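PDB 3TNL: shikimate dehydrogenase (NADP(+)) from Listeria monocytogenes, which probably catalyses the reversible NADPH-linked reduction of 3-dehydroshikimate to shikimate, the fourth of seven steps on the pathway to chorismate and the aromatic amino acids. Local coordinates for residues K110-P113 with A114-L117; L220-E223 with I224-V228. All blocks are in the same frame, centred on the assembly; numbering follows the deposited sequence. Where two conformers were deposited one is given.

Interaction 1. Residues K110-P113 with A114-L117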
ATOM      1  N   LYS B 110      -0.453   0.465 -22.345  1.00 19.97           N
ATOM      2  CA  LYS B 110       0.644   0.203 -23.275  1.00 21.20           C
ATOM      3  C   LYS B 110       1.419  -1.035 -22.827  1.00 19.77           C
ATOM      4  O   LYS B 110       1.381  -1.400 -21.647  1.00 19.22           O
ATOM      5  CB  LYS B 110       1.630   1.378 -23.301  1.00 22.88           C
ATOM      6  CG  LYS B 110       1.077   2.685 -23.856  1.00 28.14           C
ATOM      7  CD  LYS B 110       2.198   3.732 -23.986  1.00 28.99           C
ATOM      8  CE  LYS B 110       1.696   4.989 -24.672  1.00 28.81           C
ATOM      9  NZ  LYS B 110       1.256   4.711 -26.077  1.00 31.01           N
ATOM     10  N   LEU B 111       2.160  -1.633 -23.751  1.00 21.08           N
ATOM     11  CA  LEU B 111       2.997  -2.816 -23.459  1.00 19.24           C
ATOM     12  C   LEU B 111       4.355  -2.670 -24.105  1.00 19.08           C
ATOM     13  O   LEU B 111       4.484  -2.083 -25.198  1.00 20.33           O
ATOM     14  CB  LEU B 111       2.358  -4.087 -24.017  1.00 19.40           C
ATOM     15  CG  LEU B 111       0.948  -4.480 -23.555  1.00 18.86           C
ATOM     16  CD1 LEU B 111       0.441  -5.644 -24.384  1.00 20.19           C
ATOM     17  CD2 LEU B 111       0.993  -4.824 -22.044  1.00 19.39           C
ATOM     18  N   SER B 112       5.385  -3.180 -23.454  1.00 18.62           N
ATOM     19  CA  SER B 112       6.698  -3.230 -24.067  1.00 19.01           C
ATOM     20  C   SER B 112       6.610  -4.250 -25.231  1.00 20.86           C
ATOM     21  O   SER B 112       5.680  -5.053 -25.296  1.00 19.40           O
ATOM     22  CB  SER B 112       7.748  -3.711 -23.070  1.00 18.70           C
ATOM     23  OG  SER B 112       7.547  -5.078 -22.742  1.00 19.00           O
ATOM     24  N   PRO B 113       7.586  -4.236 -26.142  1.00 20.00           N
ATOM     25  CA  PRO B 113       7.523  -5.216 -27.224  1.00 21.60           C
ATOM     26  C   PRO B 113       7.477  -6.673 -26.764  1.00 20.14           C
ATOM     27  O   PRO B 113       6.700  -7.455 -27.306  1.00 19.51           O
ATOM     28  CB  PRO B 113       8.799  -4.940 -28.018  1.00 22.74           C
ATOM     29  CG  PRO B 113       9.057  -3.498 -27.787  1.00 23.16           C
ATOM     30  CD  PRO B 113       8.637  -3.230 -26.363  1.00 21.77           C
ATOM     31  N   ALA B 114       8.267  -7.043 -25.772  1.00 19.47           N
ATOM     32  CA  ALA B 114       8.289  -8.413 -25.298  1.00 19.92           C
ATOM     33  C   ALA B 114       7.007  -8.772 -24.566  1.00 19.13           C
ATOM     34  O   ALA B 114       6.506  -9.885 -24.693  1.00 19.75           O
ATOM     35  CB  ALA B 114       9.494  -8.641 -24.403  1.00 21.03           C
ATOM     36  N   ALA B 115       6.455  -7.835 -23.781  1.00 19.59           N
ATOM     37  CA  ALA B 115       5.205  -8.115 -23.097  1.00 18.70           C
ATOM     38  C   ALA B 115       4.108  -8.396 -24.101  1.00 18.84           C
ATOM     39  O   ALA B 115       3.267  -9.292 -23.903  1.00 19.45           O
ATOM     40  CB  ALA B 115       4.801  -6.972 -22.174  1.00 18.20           C
ATOM     41  N   GLU B 116       4.082  -7.611 -25.176  0.70 19.15           N
ATOM     42  CA  GLU B 116       3.110  -7.794 -26.243  0.70 21.26           C
ATOM     43  C   GLU B 116       3.288  -9.175 -26.887  0.70 21.04           C
ATOM     44  O   GLU B 116       2.348  -9.957 -26.981  0.70 22.31           O
ATOM     45  CB  GLU B 116       3.302  -6.693 -27.299  0.70 21.24           C
ATOM     46  CG  GLU B 116       2.420  -6.819 -28.558  0.70 26.55           C
ATOM     47  CD  GLU B 116       0.945  -6.602 -28.295  0.70 33.96           C
ATOM     48  OE1 GLU B 116       0.591  -5.643 -27.579  0.70 38.62           O
ATOM     49  OE2 GLU B 116       0.127  -7.362 -28.858  0.70 40.91           O
ATOM     50  N   LEU B 117       4.518  -9.497 -27.271  1.00 20.90           N
ATOM     51  CA  LEU B 117       4.774 -10.752 -28.001  1.00 20.44           C
ATOM     52  C   LEU B 117       4.614 -11.975 -27.106  1.00 20.23           C
ATOM     53  O   LEU B 117       4.038 -12.973 -27.510  1.00 21.36           O
ATOM     54  CB  LEU B 117       6.137 -10.716 -28.689  1.00 19.84           C
ATOM     55  CG  LEU B 117       6.501 -11.885 -29.596  1.00 19.27           C
ATOM     56  CD1 LEU B 117       5.471 -12.092 -30.700  1.00 21.25           C
ATOM     57  CD2 LEU B 117       7.875 -11.645 -30.171  1.00 21.26           C
TER

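Interaction 2. Residues L220-E223 with I224-V228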
ATOM      1  N   LEU B 220      16.576 -35.066 -28.781  1.00 14.23           N
ATOM      2  CA  LEU B 220      17.212 -34.325 -27.686  1.00 14.69           C
ATOM      3  C   LEU B 220      18.759 -34.424 -27.706  1.00 15.49           C
ATOM      4  O   LEU B 220      19.451 -33.447 -27.478  1.00 16.05           O
ATOM      5  CB  LEU B 220      16.634 -34.810 -26.340  1.00 15.59           C
ATOM      6  CG  LEU B 220      17.112 -34.061 -25.087  1.00 14.00           C
ATOM      7  CD1 LEU B 220      16.699 -32.598 -25.123  1.00 16.57           C
ATOM      8  CD2 LEU B 220      16.583 -34.727 -23.851  1.00 16.93           C
ATOM      9  N   ARG B 221      19.284 -35.608 -27.999  0.50 14.99           N
ATOM     10  CA  ARG B 221      20.733 -35.795 -28.082  0.50 13.00           C
ATOM     11  C   ARG B 221      21.315 -34.841 -29.135  0.50 13.92           C
ATOM     12  O   ARG B 221      22.298 -34.162 -28.886  0.50 15.23           O
ATOM     13  CB  ARG B 221      21.052 -37.241 -28.455  0.50 13.09           C
ATOM     14  CG  ARG B 221      22.527 -37.580 -28.421  0.50 11.68           C
ATOM     15  CD  ARG B 221      22.794 -39.036 -28.775  0.50 13.81           C
ATOM     16  NE  ARG B 221      22.300 -39.885 -27.700  0.50 14.04           N
ATOM     17  CZ  ARG B 221      22.948 -40.032 -26.545  0.50 12.41           C
ATOM     18  NH1 ARG B 221      22.443 -40.797 -25.578  0.50 21.86           N
ATOM     19  NH2 ARG B 221      24.086 -39.407 -26.347  0.50 16.60           N
ATOM     20  N   LYS B 222      20.674 -34.797 -30.306  1.00 14.73           N
ATOM     21  CA  LYS B 222      21.148 -33.932 -31.392  1.00 14.79           C
ATOM     22  C   LYS B 222      21.110 -32.485 -30.955  1.00 14.99           C
ATOM     23  O   LYS B 222      22.113 -31.755 -31.082  1.00 15.79           O
ATOM     24  CB  LYS B 222      20.342 -34.098 -32.667  1.00 15.09           C
ATOM     25  CG  LYS B 222      20.798 -33.150 -33.792  1.00 17.37           C
ATOM     26  CD  LYS B 222      19.863 -33.241 -35.009  1.00 15.55           C
ATOM     27  CE  LYS B 222      20.364 -32.410 -36.179  1.00 16.65           C
ATOM     28  NZ  LYS B 222      20.235 -30.907 -36.080  1.00 17.37           N
ATOM     29  N   GLU B 223      19.950 -32.064 -30.447  1.00 14.68           N
ATOM     30  CA  GLU B 223      19.807 -30.662 -30.078  1.00 14.90           C
ATOM     31  C   GLU B 223      20.840 -30.215 -29.032  1.00 13.74           C
ATOM     32  O   GLU B 223      21.515 -29.164 -29.205  1.00 14.48           O
ATOM     33  CB  GLU B 223      18.362 -30.330 -29.670  1.00 14.54           C
ATOM     34  CG  GLU B 223      17.316 -30.650 -30.734  1.00 13.93           C
ATOM     35  CD  GLU B 223      17.672 -30.099 -32.072  1.00 14.83           C
ATOM     36  OE1 GLU B 223      17.986 -28.908 -32.144  1.00 16.75           O
ATOM     37  OE2 GLU B 223      17.650 -30.867 -33.069  1.00 18.06           O
ATOM     38  N   ILE B 224      20.978 -30.985 -27.961  1.00 13.26           N
ATOM     39  CA  ILE B 224      21.961 -30.627 -26.933  1.00 13.24           C
ATOM     40  C   ILE B 224      23.396 -30.577 -27.486  1.00 15.20           C
ATOM     41  O   ILE B 224      24.163 -29.671 -27.160  1.00 14.89           O
ATOM     42  CB  ILE B 224      21.880 -31.545 -25.727  1.00 14.48           C
ATOM     43  CG1 ILE B 224      20.551 -31.405 -25.005  1.00 15.44           C
ATOM     44  CG2 ILE B 224      22.990 -31.213 -24.742  1.00 16.55           C
ATOM     45  CD1 ILE B 224      20.327 -32.429 -23.883  1.00 16.43           C
ATOM     46  N   ALA B 225      23.751 -31.550 -28.314  1.00 13.88           N
ATOM     47  CA  ALA B 225      25.062 -31.612 -28.898  1.00 15.68           C
ATOM     48  C   ALA B 225      25.434 -30.356 -29.676  1.00 15.04           C
ATOM     49  O   ALA B 225      26.615 -29.996 -29.738  1.00 16.76           O
ATOM     50  CB  ALA B 225      25.159 -32.851 -29.823  1.00 16.44           C
ATOM     51  N   GLU B 226      24.417 -29.735 -30.272  1.00 14.64           N
ATOM     52  CA  GLU B 226      24.579 -28.531 -31.090  1.00 14.75           C
ATOM     53  C   GLU B 226      24.383 -27.204 -30.357  1.00 14.59           C
ATOM     54  O   GLU B 226      24.557 -26.143 -30.952  1.00 15.68           O
ATOM     55  CB  GLU B 226      23.581 -28.621 -32.260  1.00 13.79           C
ATOM     56  CG  GLU B 226      23.859 -29.815 -33.150  1.00 15.59           C
ATOM     57  CD  GLU B 226      22.823 -30.061 -34.232  1.00 17.31           C
ATOM     58  OE1 GLU B 226      21.739 -29.440 -34.233  1.00 17.78           O
ATOM     59  OE2 GLU B 226      23.125 -30.933 -35.086  1.00 18.57           O
ATOM     60  N   SER B 227      24.042 -27.270 -29.063  1.00 15.65           N
ATOM     61  CA  SER B 227      23.722 -26.100 -28.265  1.00 13.84           C
ATOM     62  C   SER B 227      24.820 -25.610 -27.382  1.00 13.71           C
ATOM     63  O   SER B 227      25.605 -26.392 -26.851  1.00 16.72           O
ATOM     64  CB  SER B 227      22.549 -26.418 -27.360  1.00 15.31           C
ATOM     65  OG  SER B 227      21.427 -26.773 -28.113  1.00 16.73           O
ATOM     66  N   VAL B 228      24.849 -24.294 -27.221  1.00 14.27           N
ATOM     67  CA  VAL B 228      25.782 -23.675 -26.272  1.00 13.74           C
ATOM     68  C   VAL B 228      25.251 -23.868 -24.814  1.00 12.61           C
ATOM     69  O   VAL B 228      26.048 -23.957 -23.854  1.00 15.82           O
ATOM     70  CB  VAL B 228      25.977 -22.154 -26.596  1.00 15.37           C
ATOM     71  CG1 VAL B 228      24.727 -21.336 -26.370  1.00 18.15           C
ATOM     72  CG2 VAL B 228      27.127 -21.634 -25.777  1.00 18.50           C
TER

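Interaction 1. Residues K110-P113 with A114-L117
S112 and A115 meet through a side-chain-to-backbone hydrogen bond at the start of helix 113-118. The amide N of A115 donates to S112 OG over 3.1 Å, with an N-H...O angle of 160°. The S112 hydroxyl lies between its own backbone N and carbonyl carbon (chi1 68°). This rotation turns OG back over the first turn. The same oxygen also rests against the methyl of A115, with S112 OG 3.4 Å from A115 CB. S112 is therefore the N-cap residue.

Backbone bonds of helical type follow at once. E116 N donates to S112 O at 3.0 Å. L117 N donates to P113 O, also at 3.0 Å. P113 is the first residue of the helix. Its ring nitrogen has no hydrogen to give.

One apolar contact flanks the cap, where L111 CB approaches A115 CB at 4.2 Å. A separate approach, of the methyl L111 CD1 to E116 OE1 at 3.2 Å, is doubtful. E116 was modelled in two conformers, and the closeness rests on one of them. In that conformer the L111 and E116 side chains cross at about a right angle.

A114 and L117 pack on helix 164-175, while L111 and A115 touch V121. S112 is also tied by its backbone to G133 of strand 130-134. This is a serine N-cap with proline at the first helical position, joining edge strand 110-111 to a short helix in the substrate-binding domain.

Interaction 2. Residues L220-E223 with I224-V228
K222 reaches E226 one helical turn further on, and its side chain crosses the glutamate at a slant before the charges meet. K222 CB starts out away from the following turn. K222 CG already lies 3.5 Å from E226 OE2. CD continues past the same oxygen, and K222 CE comes to 3.3 Å from it. The chain is extended until the last torsion, where it bends (chi4 -73°) and swings the amine onto the carboxylate. K222 NZ then bonds E226 OE1 at 2.8 Å, using the syn lone pair of that oxygen. A second, weak bond links K222 NZ to E226 OE2 at 3.1 Å.

E223 joins this salt-bridge network through a long ion pair with K222. Its OE1 is 4.3 Å from E226 OE1, a pairing of like charges. K156 forms salt bridges to both of these oxygens, which probably offsets the repulsion, and S182 OG also hydrogen-bonds to E223 OE1.

L220 and I224 make the apolar contact, with L220 CG 3.8 Å from I224 CD1. L220 also packs on strands 156-160 and 180-185.

The backbone bonds I224 N to L220 O and A225 N to R221 O are regular. The next, E226 N to K222 O, is less straight (139°), and E226 N also makes a weak bond to E223 O. S227 OG donates to that carbonyl at 2.6 Å, from above its plane. E223 O is thus gripped by a side chain near the end of the helix. S227 OG has a further partner in T158.

This is an i to i+4 lysine-glutamate salt bridge in helix 217-226, which packs against the parallel sheet of the Rossmann-type nucleotide-binding domain.

How the interactions relate
Interaction 1 comes first along the chain, and interaction 2 follows about a hundred residues later. Their centres are 30 Å apart, their nearest atoms about 20 Å. They share no sheet. Residues 110-117 leave the edge strand of the mixed sheet in the substrate-binding domain. Residues 220-228 run from helix 217-226 toward strand 229-232 of the parallel sheet in the nucleotide-binding domain. One marks a helix start and the other the region of a helix end. The helix of interaction 1 packs on helix 164-175, so it touches both domains. The centre of interaction 2 lies 23 Å from that of the chain, against 15 Å; the L220 side chain is about 11 Å from NAD.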